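Local coordinates for sulfur oxidation protein soxB (PDB 2WDD), which hydrolyses sulfur-sulfur bonds as the dimanganese thiosulfohydrolase of the Sox sulfur oxidation pathway, releasing sulfate from a cysteine S-thiosulfonate, at residues 125-130 with 155-160; 28-33 with 312-317; 473-478 with 485-490; 477-482 with 551-556; 368-373 with 407-412. All blocks are in the same frame, centred on the assembly; numbering follows the deposited sequence. Where two conformers were deposited one is given.

Contact 1: 125-130 with 155-160; sequences ALVLDG and VGVDHM
V127 and D158 hold each other by two hydrogen bonds. The amide of V127 gives an almost straight bond to D158 OD2 (2.8 Å, 174° at the hydrogen), meeting the lone pair anti to the other carboxylate oxygen. In return D158 N donates to V127 O at 2.9 Å, in the carbonyl plane. D158 CG lies anti to its own carbonyl carbon (chi1 -66°), beside its own backbone N, and this brings OD2 to V127 N. A water adds to the grip, donating both to D158 OD2 and to A125 O. Farther along, D129 N bonds H159 O at 2.9 Å, and L128 pairs with H159 as a parallel bridge.

The packing contacts fall on two faces. On one, L128 and H159 point the same way, and L128 CD2 sits at the edge of the imidazole, 3.7 Å from H159 CD2. On the other, D129 CB packs against V157 CG1 at 3.7 Å, and V127 CG1 faces V157 CG2 at 4.3 Å.

The polar ends look elsewhere: H159 bonds H205 and E183 O, and D129 bonds Q152 and T133.

Helix 146-155 ends just before G156, so the chain leaves strand 124-129, runs through helix and returns alongside in parallel. This is a beta-alpha-beta crossover of the metallophosphoesterase-like domain, with D129 about 7 Å, side chain to side chain, from the manganese ligands D36 and D132.

Contact 2: 28-33 with 312-317; sequences DATLLY and LMRVDL
R314 of strand 312-317 reaches alongside L32 and across T30 of strand 29-33. Its CG is anti to the backbone N (chi1 175°) and the chain stays extended to NE, which carries it past both neighbours. CB lies 4.1 Å from L32 CD2. CG touches both, 3.7 Å from T30 CG2 and 3.9 Å from L32 CD2, and CD and NE pass the same T30 methyl. NE then gives a salt-bridging hydrogen bond to D316 OD1 (2.9 Å, 166°), in the guanidinium plane and on the syn lone pair. At the tip, NH1 bonds Q114 of helix 104-120.

These are neighbouring antiparallel strands in the mixed sheet of the manganese-binding domain, and D28 and A29 both face L317 in a classic beta bulge. Y33, on the opposite face from R314, packs CD2 against M313 CB at 4.1 Å.

D316 OD1 also accepts from T30 OG1 at 2.6 Å, on its anti lone pair, while OD2 makes a salt bridge with R328. An alanine at D316 is likely to leave R314 NE and R328 without their shared carboxylate, their like charges close together, and the T30 hydroxyl without this acceptor. Between the strands, L31 and V315 exchange backbone bonds, both nearly straight.

Contact 3: 473-478 with 485-490; sequences RYVLDP and RVREVE
V475 lies against R487, its CG1 over one face of the guanidinium, offset toward the rim and 3.9 Å from R487 NE. Both backbone bonds of this pair measure 2.9 Å. V475 CG2 turns instead to E488, beside CB and OE2. On the other face, Y474 CD1 meets V486 CG1 at 3.9 Å; the ring gets there because CG stands between the backbone N and the carbonyl carbon (chi1 70°). Next to it, Y474 CB touches V489 CG2.

Where the strands end, R485 stretches past D477 to donate from NE to P478 O (3.2 Å, 163°). The oxygen lies in the guanidinium plane, yet the donor stands well above the carbonyl plane. A water bridges R485 NH2 to the same P478 O, and NH1 bonds T482, so one side chain spans the connecting turn. A leucine in place of R485 would probably leave P478 O and T482 OG1 without these donors and the turn freer to move.

The register shifts by one between R473 and V475, a beta bulge at the corner in the chain at E488. E447 of helix 439-453 accepts from the amides of R485 and V486, L446 of that helix packs on V486, and strand 548-550 runs parallel to 472-476 on its other side.

Contact 4: 477-482 with 551-556; sequences DPDAPT and IGRNYR
I551 comes first, its CB set against the carboxylate carbon of D477 (I551 CB to D477 CG, 3.8 Å). CG2 touches D477 OD2 and CG1 touches D477 CB, the two side chains crossing at a slant. The carbonyl of I551 faces the proline ring, with P478 CD 3.6 Å from I551 O.

G552 carries the chain on with positive phi, and its carbonyl O accepts from R553 NH1 at 3.0 Å, the donor standing above the carbonyl plane.

R553 does the rest. Its chain bends at chi2 (-76°) and brings the guanidinium end-on to D479, where NH1 and NH2 both grip OD2, at 3.1 and 3.0 Å. Both nitrogens arrive from the same face of the carboxylate, whose plane is turned 38° from the guanidinium. P478 CG covers one guanidinium face, 3.8 Å from R553 NH2. The loop 477-482 presents D479 through a type I turn from D477 to A480, and D477 OD1 takes D479 N in an Asx turn.

K56 N bonds D479 OD1 and A54 O takes R553 NH2, tying the salt bridge to another loop. Two N-H groups of the guanidinium meet D479 OD2, and a water lies 2.6 Å from that oxygen; the charge of R553 would probably stabilise the negative carboxylate.

Contact 5: 368-373 with 407-412; sequences ETLLYK and GTTILP
L370 pushes its CD1 methyl into a hollow formed by T409, I410 and L411. With CG anti to the backbone N (chi1 -172°), the leucine's end swings toward segment 407-412, and CD1 settles 3.5 Å from T409 CG2 and 3.4 Å from I410 O. L411 CD2 closes another part of the hollow at 4.1 Å from L370 CD1, and P412 CD lies a little farther off. The T409 methyl is itself a bump: CG2 fits between L370 CD1 and the carbonyl of L371.

Farther toward E368, the proline ring provides the next bump. P412 CB presses on E368 O at 3.4 Å, while CG lies over the backbone at L370 N.

On the other side of the strip, L371 and I410 meet at their bases, CB to CB at 3.8 Å, and cross at a slant. The end of I410 then leads away, toward H420 and Y424 of helix 418-425, while L371 also packs on L384 of helix 380-392.

Between these two surfaces the backbones join through a pair of 2.9 Å bonds, L371 N to I410 O and I410 N to L371 O. Toward K373 a water links K373 N, T408 O and T409 OG1, the last also hydrogen-bonded with M47 N. G407 has no side chain; a CB there would crowd K373 CG, and its backbone angles by themselves call for glycine.

This is a single antiparallel bridge between two irregular segments, packed on helices 91-98, 380-392 and 418-425, with the side chains of K373 and T408 each about 9 Å from those of manganese ligands, H288 and H38 respectively.

Overall arrangement
Contacts 1 and 2 share one mixed sheet, where strand 29-34 lies between 124-129 and 311-320; their centres are about 11 Å apart, and L126 and L128 bond L32 directly. Contact 2 pairs the start of the chain with residues near 315, enclosing contact 1 in sequence. Contact 5 follows, about 30 Å away between centres, and then contacts 3 and 4, which both start from the hairpin around D477, centres about 9 Å apart, joined by L476 O and I551 N. Contacts 1 and 3 stand on opposite sides of the chain's centre, centres about 44 Å apart. The sheet of the manganese-binding domain and the C-terminal hairpin are thus well separated, while contact 5 lies near the metal site, the K373 side chain about 11 Å from a manganese ion.

Contact 1: 125-130 with 155-160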
# COMPACT_ATOMS: atom_id res chain seq x y z
N ALA A 125 -13.48 6.64 -21.46
CA ALA A 125 -12.87 6.46 -20.15
C ALA A 125 -12.77 5.01 -19.70
O ALA A 125 -13.68 4.21 -19.94
CB ALA A 125 -13.60 7.28 -19.11
N LEU A 126 -11.67 4.68 -19.03
CA LEU A 126 -11.46 3.35 -18.49
C LEU A 126 -11.16 3.50 -17.01
O LEU A 126 -10.44 4.42 -16.62
CB LEU A 126 -10.28 2.66 -19.17
CG LEU A 126 -10.47 2.24 -20.63
CD1 LEU A 126 -9.15 1.70 -21.19
CD2 LEU A 126 -11.59 1.19 -20.75
N VAL A 127 -11.76 2.62 -16.21
CA VAL A 127 -11.56 2.61 -14.76
C VAL A 127 -10.61 1.46 -14.48
O VAL A 127 -10.93 0.29 -14.73
CB VAL A 127 -12.89 2.46 -14.01
CG1 VAL A 127 -12.64 2.40 -12.51
CG2 VAL A 127 -13.83 3.63 -14.34
N LEU A 128 -9.43 1.80 -13.96
CA LEU A 128 -8.39 0.80 -13.75
C LEU A 128 -8.01 0.74 -12.29
O LEU A 128 -7.74 1.78 -11.68
CB LEU A 128 -7.16 1.17 -14.57
CG LEU A 128 -7.45 1.30 -16.07
CD1 LEU A 128 -6.20 1.73 -16.79
CD2 LEU A 128 -7.97 -0.03 -16.62
N ASP A 129 -8.01 -0.47 -11.75
CA ASP A 129 -7.70 -0.73 -10.34
C ASP A 129 -6.35 -1.46 -10.24
O ASP A 129 -6.16 -2.52 -10.84
CB ASP A 129 -8.82 -1.59 -9.77
CG ASP A 129 -8.61 -1.93 -8.32
OD1 ASP A 129 -7.54 -1.61 -7.76
OD2 ASP A 129 -9.55 -2.50 -7.73
N GLY A 130 -5.40 -0.85 -9.54
CA GLY A 130 -4.06 -1.41 -9.44
C GLY A 130 -3.84 -2.56 -8.47
O GLY A 130 -2.70 -3.01 -8.33
N VAL A 155 -19.28 0.32 -9.03
CA VAL A 155 -18.60 1.42 -9.70
C VAL A 155 -18.37 1.12 -11.19
O VAL A 155 -18.56 1.99 -12.04
CB VAL A 155 -17.31 1.85 -8.98
CG1 VAL A 155 -16.51 0.64 -8.55
CG2 VAL A 155 -16.47 2.76 -9.88
N GLY A 156 -18.02 -0.13 -11.49
CA GLY A 156 -17.75 -0.57 -12.85
C GLY A 156 -16.27 -0.50 -13.17
O GLY A 156 -15.83 0.36 -13.93
N VAL A 157 -15.49 -1.39 -12.57
CA VAL A 157 -14.04 -1.42 -12.79
C VAL A 157 -13.74 -2.24 -14.04
O VAL A 157 -14.19 -3.38 -14.16
CB VAL A 157 -13.33 -2.03 -11.57
CG1 VAL A 157 -11.84 -2.23 -11.85
CG2 VAL A 157 -13.55 -1.16 -10.33
N ASP A 158 -13.00 -1.67 -14.99
CA ASP A 158 -12.71 -2.38 -16.23
C ASP A 158 -11.62 -3.43 -16.10
O ASP A 158 -11.71 -4.50 -16.71
CB ASP A 158 -12.32 -1.39 -17.32
CG ASP A 158 -13.47 -0.50 -17.71
OD1 ASP A 158 -14.51 -1.03 -18.18
OD2 ASP A 158 -13.38 0.71 -17.49
N HIS A 159 -10.57 -3.12 -15.35
CA HIS A 159 -9.47 -4.06 -15.16
C HIS A 159 -8.90 -3.94 -13.76
O HIS A 159 -8.99 -2.88 -13.14
CB HIS A 159 -8.32 -3.77 -16.12
CG HIS A 159 -8.66 -3.97 -17.56
ND1 HIS A 159 -9.03 -5.20 -18.07
CD2 HIS A 159 -8.63 -3.11 -18.61
CE1 HIS A 159 -9.25 -5.08 -19.37
NE2 HIS A 159 -9.00 -3.83 -19.72
N MET A 160 -8.27 -5.01 -13.30
CA MET A 160 -7.53 -4.97 -12.05
C MET A 160 -6.38 -5.96 -12.15
O MET A 160 -6.37 -6.86 -13.02
CB MET A 160 -8.40 -5.30 -10.83
CG MET A 160 -8.48 -6.79 -10.50
SD MET A 160 -9.48 -7.10 -8.96
CE MET A 160 -8.23 -6.79 -7.67
O HOH W 1 -15.04 2.65 -18.17

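Contact 2: 28-33 with 312-317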
# COMPACT_ATOMS: atom_id res chain seq x y z
N ASP A 28 -7.65 11.90 -26.27
CA ASP A 28 -8.50 10.88 -26.86
C ASP A 28 -9.04 9.86 -25.87
O ASP A 28 -10.07 9.23 -26.12
CB ASP A 28 -7.70 10.13 -27.92
CG ASP A 28 -7.00 11.06 -28.90
OD1 ASP A 28 -7.72 11.74 -29.66
OD2 ASP A 28 -5.75 11.12 -28.90
N ALA A 29 -8.32 9.66 -24.78
CA ALA A 29 -8.72 8.66 -23.80
C ALA A 29 -8.42 9.15 -22.40
O ALA A 29 -7.46 9.89 -22.18
CB ALA A 29 -7.99 7.35 -24.05
N THR A 30 -9.23 8.71 -21.45
CA THR A 30 -9.01 9.07 -20.07
C THR A 30 -8.96 7.82 -19.23
O THR A 30 -9.86 6.99 -19.31
CB THR A 30 -10.08 10.01 -19.54
OG1 THR A 30 -10.04 11.24 -20.28
CG2 THR A 30 -9.85 10.30 -18.04
N LEU A 31 -7.93 7.71 -18.40
CA LEU A 31 -7.81 6.59 -17.47
C LEU A 31 -8.11 7.14 -16.07
O LEU A 31 -7.56 8.17 -15.66
CB LEU A 31 -6.41 5.98 -17.53
CG LEU A 31 -5.85 5.64 -18.92
CD1 LEU A 31 -4.47 5.03 -18.80
CD2 LEU A 31 -6.80 4.70 -19.66
N LEU A 32 -9.02 6.48 -15.37
CA LEU A 32 -9.38 6.84 -14.00
C LEU A 32 -8.79 5.70 -13.18
O LEU A 32 -9.26 4.56 -13.25
CB LEU A 32 -10.89 6.94 -13.82
CG LEU A 32 -11.50 7.99 -14.78
CD1 LEU A 32 -13.03 8.00 -14.71
CD2 LEU A 32 -10.92 9.38 -14.50
N TYR A 33 -7.68 5.99 -12.51
CA TYR A 33 -6.88 4.98 -11.85
C TYR A 33 -6.77 5.15 -10.34
O TYR A 33 -6.50 6.24 -9.84
CB TYR A 33 -5.48 5.07 -12.47
CG TYR A 33 -4.38 4.32 -11.75
CD1 TYR A 33 -4.49 2.96 -11.51
CD2 TYR A 33 -3.19 4.97 -11.40
CE1 TYR A 33 -3.47 2.27 -10.86
CE2 TYR A 33 -2.16 4.28 -10.77
CZ TYR A 33 -2.31 2.93 -10.51
OH TYR A 33 -1.31 2.25 -9.86
N LEU A 312 -7.95 9.69 -6.75
CA LEU A 312 -8.28 9.09 -8.03
C LEU A 312 -7.36 9.81 -9.00
O LEU A 312 -7.34 11.05 -9.04
CB LEU A 312 -9.73 9.37 -8.41
CG LEU A 312 -10.08 8.76 -9.78
CD1 LEU A 312 -10.13 7.23 -9.70
CD2 LEU A 312 -11.41 9.32 -10.29
N MET A 313 -6.52 9.06 -9.70
CA MET A 313 -5.60 9.66 -10.65
C MET A 313 -6.28 9.72 -12.00
O MET A 313 -6.66 8.69 -12.55
CB MET A 313 -4.31 8.87 -10.75
CG MET A 313 -3.20 9.42 -9.87
SD MET A 313 -3.66 9.60 -8.14
CE MET A 313 -3.93 7.84 -7.69
N ARG A 314 -6.44 10.93 -12.53
CA ARG A 314 -7.04 11.08 -13.85
C ARG A 314 -5.92 11.32 -14.84
O ARG A 314 -5.16 12.28 -14.72
CB ARG A 314 -8.05 12.22 -13.90
CG ARG A 314 -8.58 12.45 -15.32
CD ARG A 314 -9.74 13.44 -15.39
NE ARG A 314 -9.96 13.82 -16.79
CZ ARG A 314 -10.96 14.58 -17.22
NH1 ARG A 314 -11.87 15.03 -16.37
NH2 ARG A 314 -11.05 14.88 -18.51
N VAL A 315 -5.78 10.40 -15.79
CA VAL A 315 -4.72 10.49 -16.78
C VAL A 315 -5.33 10.59 -18.17
O VAL A 315 -5.88 9.62 -18.68
CB VAL A 315 -3.75 9.31 -16.71
CG1 VAL A 315 -2.57 9.50 -17.66
CG2 VAL A 315 -3.26 9.10 -15.27
N ASP A 316 -5.23 11.77 -18.78
CA ASP A 316 -5.79 12.01 -20.11
C ASP A 316 -4.68 11.86 -21.13
O ASP A 316 -3.60 12.41 -20.95
CB ASP A 316 -6.41 13.39 -20.20
CG ASP A 316 -7.44 13.63 -19.12
OD1 ASP A 316 -8.42 12.87 -19.08
OD2 ASP A 316 -7.26 14.56 -18.30
N LEU A 317 -4.92 11.05 -22.15
CA LEU A 317 -3.91 10.76 -23.15
C LEU A 317 -4.20 11.28 -24.55
O LEU A 317 -5.27 11.00 -25.11
CB LEU A 317 -3.70 9.25 -23.27
CG LEU A 317 -3.48 8.48 -21.96
CD1 LEU A 317 -3.43 6.97 -22.22
CD2 LEU A 317 -2.21 8.97 -21.29

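Contact 3: 473-478 with 485-490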
# COMPACT_ATOMS: atom_id res chain seq x y z
N ARG A 473 16.69 -0.60 20.55
CA ARG A 473 17.15 0.67 20.00
C ARG A 473 18.39 0.34 19.16
O ARG A 473 19.14 -0.59 19.50
CB ARG A 473 17.53 1.64 21.12
CG ARG A 473 16.36 2.45 21.65
CD ARG A 473 16.73 3.21 22.92
NE ARG A 473 17.81 4.17 22.72
CZ ARG A 473 17.63 5.48 22.57
NH1 ARG A 473 16.40 5.99 22.60
NH2 ARG A 473 18.67 6.29 22.40
N TYR A 474 18.60 1.06 18.07
CA TYR A 474 19.76 0.81 17.23
C TYR A 474 20.13 2.01 16.39
O TYR A 474 19.40 3.01 16.34
CB TYR A 474 19.55 -0.44 16.34
CG TYR A 474 18.53 -0.29 15.22
CD1 TYR A 474 18.94 -0.16 13.90
CD2 TYR A 474 17.16 -0.41 15.47
CE1 TYR A 474 18.02 -0.09 12.85
CE2 TYR A 474 16.23 -0.34 14.44
CZ TYR A 474 16.66 -0.16 13.13
OH TYR A 474 15.73 -0.06 12.11
N VAL A 475 21.31 1.94 15.79
CA VAL A 475 21.81 2.97 14.90
C VAL A 475 21.80 2.35 13.52
O VAL A 475 22.24 1.20 13.34
CB VAL A 475 23.23 3.43 15.29
CG1 VAL A 475 23.76 4.40 14.26
CG2 VAL A 475 23.22 4.07 16.67
N LEU A 476 21.26 3.09 12.56
CA LEU A 476 21.19 2.62 11.19
C LEU A 476 22.03 3.54 10.33
O LEU A 476 21.91 4.76 10.44
CB LEU A 476 19.75 2.69 10.68
CG LEU A 476 19.56 2.38 9.19
CD1 LEU A 476 19.77 0.88 8.94
CD2 LEU A 476 18.18 2.84 8.70
N ASP A 477 22.85 2.95 9.47
CA ASP A 477 23.62 3.73 8.50
C ASP A 477 23.28 3.17 7.13
O ASP A 477 23.85 2.17 6.70
CB ASP A 477 25.14 3.63 8.74
CG ASP A 477 25.92 4.48 7.75
OD1 ASP A 477 25.31 5.00 6.79
OD2 ASP A 477 27.15 4.63 7.93
N PRO A 478 22.31 3.78 6.46
CA PRO A 478 21.86 3.28 5.16
C PRO A 478 22.97 3.17 4.11
O PRO A 478 22.89 2.33 3.21
CB PRO A 478 20.79 4.29 4.73
CG PRO A 478 21.10 5.52 5.50
CD PRO A 478 21.67 5.06 6.81
N ARG A 485 25.27 -2.03 8.37
CA ARG A 485 24.21 -1.01 8.43
C ARG A 485 23.56 -0.87 9.79
O ARG A 485 23.06 0.19 10.14
CB ARG A 485 23.14 -1.25 7.37
CG ARG A 485 23.63 -1.07 5.95
CD ARG A 485 22.48 -1.09 4.97
NE ARG A 485 22.96 -0.83 3.62
CZ ARG A 485 23.28 -1.78 2.75
NH1 ARG A 485 23.14 -3.06 3.09
NH2 ARG A 485 23.72 -1.46 1.54
N VAL A 486 23.51 -1.97 10.54
CA VAL A 486 22.87 -1.98 11.84
C VAL A 486 23.93 -2.07 12.92
O VAL A 486 24.71 -3.02 12.97
CB VAL A 486 21.85 -3.14 11.93
CG1 VAL A 486 21.24 -3.23 13.33
CG2 VAL A 486 20.77 -2.98 10.87
N ARG A 487 23.98 -1.06 13.78
CA ARG A 487 24.96 -1.06 14.86
C ARG A 487 24.41 -0.57 16.19
O ARG A 487 23.27 -0.10 16.28
CB ARG A 487 26.23 -0.31 14.46
CG ARG A 487 26.01 1.12 13.99
CD ARG A 487 27.31 1.90 14.05
NE ARG A 487 27.31 3.07 13.18
CZ ARG A 487 27.94 4.21 13.47
NH1 ARG A 487 28.61 4.32 14.60
NH2 ARG A 487 27.89 5.23 12.62
N GLU A 488 25.23 -0.70 17.22
CA GLU A 488 24.86 -0.29 18.57
C GLU A 488 23.46 -0.73 18.98
O GLU A 488 22.65 0.08 19.45
CB GLU A 488 24.99 1.23 18.69
CG GLU A 488 26.33 1.76 18.25
CD GLU A 488 26.80 2.92 19.10
OE1 GLU A 488 27.87 2.79 19.74
OE2 GLU A 488 26.10 3.95 19.13
N VAL A 489 23.16 -2.01 18.78
CA VAL A 489 21.86 -2.53 19.16
C VAL A 489 21.78 -2.69 20.66
O VAL A 489 22.67 -3.28 21.27
CB VAL A 489 21.54 -3.88 18.48
CG1 VAL A 489 20.13 -4.34 18.84
CG2 VAL A 489 21.72 -3.79 16.97
N GLU A 490 20.70 -2.19 21.25
CA GLU A 490 20.49 -2.34 22.69
C GLU A 490 19.08 -2.85 22.90
O GLU A 490 18.16 -2.43 22.21
CB GLU A 490 20.64 -1.00 23.41
CG GLU A 490 22.02 -0.39 23.34
CD GLU A 490 22.13 0.89 24.16
OE1 GLU A 490 21.18 1.69 24.15
OE2 GLU A 490 23.18 1.08 24.82
O HOH W 2 28.16 3.90 10.15
O HOH W 3 23.54 1.25 0.84

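Contact 4: 477-482 with 551-556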
# COMPACT_ATOMS: atom_id res chain seq x y z
N ASP A 477 22.85 2.95 9.47
CA ASP A 477 23.62 3.73 8.50
C ASP A 477 23.28 3.17 7.13
O ASP A 477 23.85 2.17 6.70
CB ASP A 477 25.14 3.63 8.74
CG ASP A 477 25.92 4.48 7.75
OD1 ASP A 477 25.31 5.00 6.79
OD2 ASP A 477 27.15 4.63 7.93
N PRO A 478 22.31 3.78 6.46
CA PRO A 478 21.86 3.28 5.16
C PRO A 478 22.97 3.17 4.11
O PRO A 478 22.89 2.33 3.21
CB PRO A 478 20.79 4.29 4.73
CG PRO A 478 21.10 5.52 5.50
CD PRO A 478 21.67 5.06 6.81
N ASP A 479 24.00 3.99 4.24
CA ASP A 479 25.09 4.01 3.26
C ASP A 479 26.24 3.05 3.56
O ASP A 479 27.17 2.93 2.76
CB ASP A 479 25.61 5.42 3.07
CG ASP A 479 24.55 6.37 2.54
OD1 ASP A 479 23.98 6.07 1.47
OD2 ASP A 479 24.32 7.42 3.18
N ALA A 480 26.18 2.37 4.70
CA ALA A 480 27.23 1.42 5.06
C ALA A 480 27.10 0.14 4.24
O ALA A 480 26.05 -0.13 3.66
CB ALA A 480 27.19 1.11 6.55
N PRO A 481 28.17 -0.65 4.17
CA PRO A 481 28.11 -1.90 3.40
C PRO A 481 27.19 -2.89 4.09
O PRO A 481 26.97 -2.81 5.30
CB PRO A 481 29.55 -2.44 3.50
CG PRO A 481 30.40 -1.31 3.91
CD PRO A 481 29.52 -0.38 4.70
N THR A 482 26.71 -3.87 3.34
CA THR A 482 25.92 -4.93 3.93
C THR A 482 26.74 -5.54 5.06
O THR A 482 27.93 -5.81 4.89
CB THR A 482 25.55 -6.00 2.90
OG1 THR A 482 24.55 -5.47 2.02
CG2 THR A 482 25.02 -7.24 3.60
N ILE A 551 22.34 7.53 10.59
CA ILE A 551 23.56 8.21 10.19
C ILE A 551 23.35 8.87 8.84
O ILE A 551 22.83 8.24 7.91
CB ILE A 551 24.75 7.22 10.09
CG1 ILE A 551 24.96 6.49 11.42
CG2 ILE A 551 26.03 7.95 9.65
CD1 ILE A 551 25.14 7.42 12.61
N GLY A 552 23.78 10.12 8.72
CA GLY A 552 23.74 10.85 7.47
C GLY A 552 22.40 11.40 7.03
O GLY A 552 22.26 11.89 5.91
N ARG A 553 21.39 11.31 7.90
CA ARG A 553 20.06 11.83 7.56
C ARG A 553 19.44 12.49 8.77
O ARG A 553 19.73 12.12 9.91
CB ARG A 553 19.12 10.69 7.14
CG ARG A 553 19.65 9.75 6.08
CD ARG A 553 19.60 10.38 4.70
NE ARG A 553 19.94 9.37 3.71
CZ ARG A 553 21.18 8.94 3.49
NH1 ARG A 553 22.19 9.47 4.17
NH2 ARG A 553 21.41 7.99 2.60
N ASN A 554 18.49 13.39 8.53
CA ASN A 554 17.71 13.97 9.60
C ASN A 554 16.45 13.11 9.68
O ASN A 554 15.72 12.97 8.70
CB ASN A 554 17.31 15.39 9.24
CG ASN A 554 18.44 16.36 9.47
OD1 ASN A 554 19.24 16.17 10.39
ND2 ASN A 554 18.56 17.36 8.60
N TYR A 555 16.20 12.53 10.84
CA TYR A 555 15.02 11.69 11.02
C TYR A 555 13.86 12.61 11.39
O TYR A 555 13.95 13.37 12.36
CB TYR A 555 15.25 10.63 12.09
CG TYR A 555 14.08 9.70 12.18
CD1 TYR A 555 13.89 8.72 11.21
CD2 TYR A 555 13.05 9.95 13.07
CE1 TYR A 555 12.75 7.92 11.22
CE2 TYR A 555 11.90 9.16 13.09
CZ TYR A 555 11.76 8.15 12.15
OH TYR A 555 10.61 7.39 12.12
N ARG A 556 12.79 12.58 10.60
CA ARG A 556 11.68 13.51 10.81
C ARG A 556 10.48 12.92 11.52
O ARG A 556 10.17 11.74 11.36
CB ARG A 556 11.22 14.12 9.48
CG ARG A 556 12.32 14.82 8.70
CD ARG A 556 12.78 16.07 9.44
NE ARG A 556 11.65 16.97 9.67
CZ ARG A 556 11.19 17.83 8.77
NH1 ARG A 556 11.77 17.93 7.58
NH2 ARG A 556 10.14 18.59 9.05
O HOH W 4 25.01 7.95 5.62

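Contact 5: 368-373 with 407-412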
# COMPACT_ATOMS: atom_id res chain seq x y z
N GLU A 368 -5.19 9.93 22.44
CA GLU A 368 -4.96 11.34 22.74
C GLU A 368 -4.09 12.05 21.71
O GLU A 368 -4.14 13.27 21.58
CB GLU A 368 -4.40 11.48 24.15
CG GLU A 368 -5.41 11.01 25.19
CD GLU A 368 -5.01 11.34 26.60
OE1 GLU A 368 -3.90 11.89 26.79
OE2 GLU A 368 -5.79 11.04 27.52
N THR A 369 -3.31 11.28 20.97
CA THR A 369 -2.42 11.86 19.98
C THR A 369 -2.48 11.09 18.66
O THR A 369 -3.12 10.06 18.56
CB THR A 369 -0.98 11.95 20.50
OG1 THR A 369 -0.49 10.63 20.74
CG2 THR A 369 -0.93 12.74 21.82
N LEU A 370 -1.80 11.63 17.65
CA LEU A 370 -1.79 11.04 16.31
C LEU A 370 -1.18 9.66 16.26
O LEU A 370 -0.02 9.48 16.65
CB LEU A 370 -0.96 11.93 15.40
CG LEU A 370 -1.00 11.57 13.90
CD1 LEU A 370 -2.39 11.83 13.35
CD2 LEU A 370 0.07 12.39 13.15
N LEU A 371 -1.92 8.70 15.73
CA LEU A 371 -1.41 7.34 15.53
C LEU A 371 -1.26 7.16 14.01
O LEU A 371 -2.25 7.18 13.27
CB LEU A 371 -2.38 6.29 16.09
CG LEU A 371 -2.51 6.30 17.61
CD1 LEU A 371 -3.60 5.32 18.06
CD2 LEU A 371 -1.15 5.93 18.25
N TYR A 372 -0.02 7.05 13.55
CA TYR A 372 0.24 6.86 12.12
C TYR A 372 1.05 5.58 11.95
O TYR A 372 1.70 5.12 12.89
CB TYR A 372 1.00 8.06 11.51
CG TYR A 372 2.35 8.34 12.14
CD1 TYR A 372 3.51 7.81 11.59
CD2 TYR A 372 2.46 9.12 13.29
CE1 TYR A 372 4.76 8.10 12.13
CE2 TYR A 372 3.69 9.39 13.85
CZ TYR A 372 4.84 8.85 13.29
OH TYR A 372 6.07 9.12 13.84
N LYS A 373 1.00 5.02 10.75
CA LYS A 373 1.64 3.75 10.46
C LYS A 373 2.84 3.80 9.52
O LYS A 373 3.83 3.10 9.73
CB LYS A 373 0.60 2.80 9.83
CG LYS A 373 1.20 1.53 9.22
CD LYS A 373 1.52 0.51 10.31
CE LYS A 373 2.26 -0.71 9.77
NZ LYS A 373 2.21 -1.83 10.78
N GLY A 407 -2.93 0.61 6.12
CA GLY A 407 -3.29 1.02 7.46
C GLY A 407 -4.19 2.24 7.42
O GLY A 407 -4.89 2.49 6.43
N THR A 408 -4.18 3.01 8.50
CA THR A 408 -5.04 4.18 8.61
C THR A 408 -4.37 5.11 9.61
O THR A 408 -3.33 4.76 10.18
CB THR A 408 -6.47 3.74 9.01
OG1 THR A 408 -7.39 4.82 8.84
CG2 THR A 408 -6.50 3.26 10.45
N THR A 409 -4.94 6.28 9.82
CA THR A 409 -4.35 7.24 10.74
C THR A 409 -5.42 7.71 11.73
O THR A 409 -6.49 8.12 11.32
CB THR A 409 -3.78 8.45 9.95
OG1 THR A 409 -2.84 8.00 8.96
CG2 THR A 409 -3.09 9.42 10.89
N ILE A 410 -5.12 7.65 13.02
CA ILE A 410 -6.06 8.08 14.07
C ILE A 410 -5.67 9.47 14.55
O ILE A 410 -4.53 9.71 14.94
CB ILE A 410 -6.04 7.10 15.26
CG1 ILE A 410 -6.18 5.66 14.76
CG2 ILE A 410 -7.14 7.44 16.26
CD1 ILE A 410 -7.44 5.44 14.01
N LEU A 411 -6.62 10.39 14.53
CA LEU A 411 -6.34 11.77 14.93
C LEU A 411 -6.38 11.92 16.44
O LEU A 411 -7.02 11.12 17.14
CB LEU A 411 -7.37 12.72 14.32
CG LEU A 411 -7.47 12.78 12.79
CD1 LEU A 411 -8.50 13.86 12.39
CD2 LEU A 411 -6.09 13.10 12.22
N PRO A 412 -5.77 12.99 16.96
CA PRO A 412 -5.86 13.21 18.41
C PRO A 412 -7.32 13.34 18.82
O PRO A 412 -8.10 14.03 18.15
CB PRO A 412 -5.14 14.55 18.59
CG PRO A 412 -4.20 14.64 17.42
CD PRO A 412 -4.92 13.99 16.29
O HOH W 5 -1.10 6.03 9.23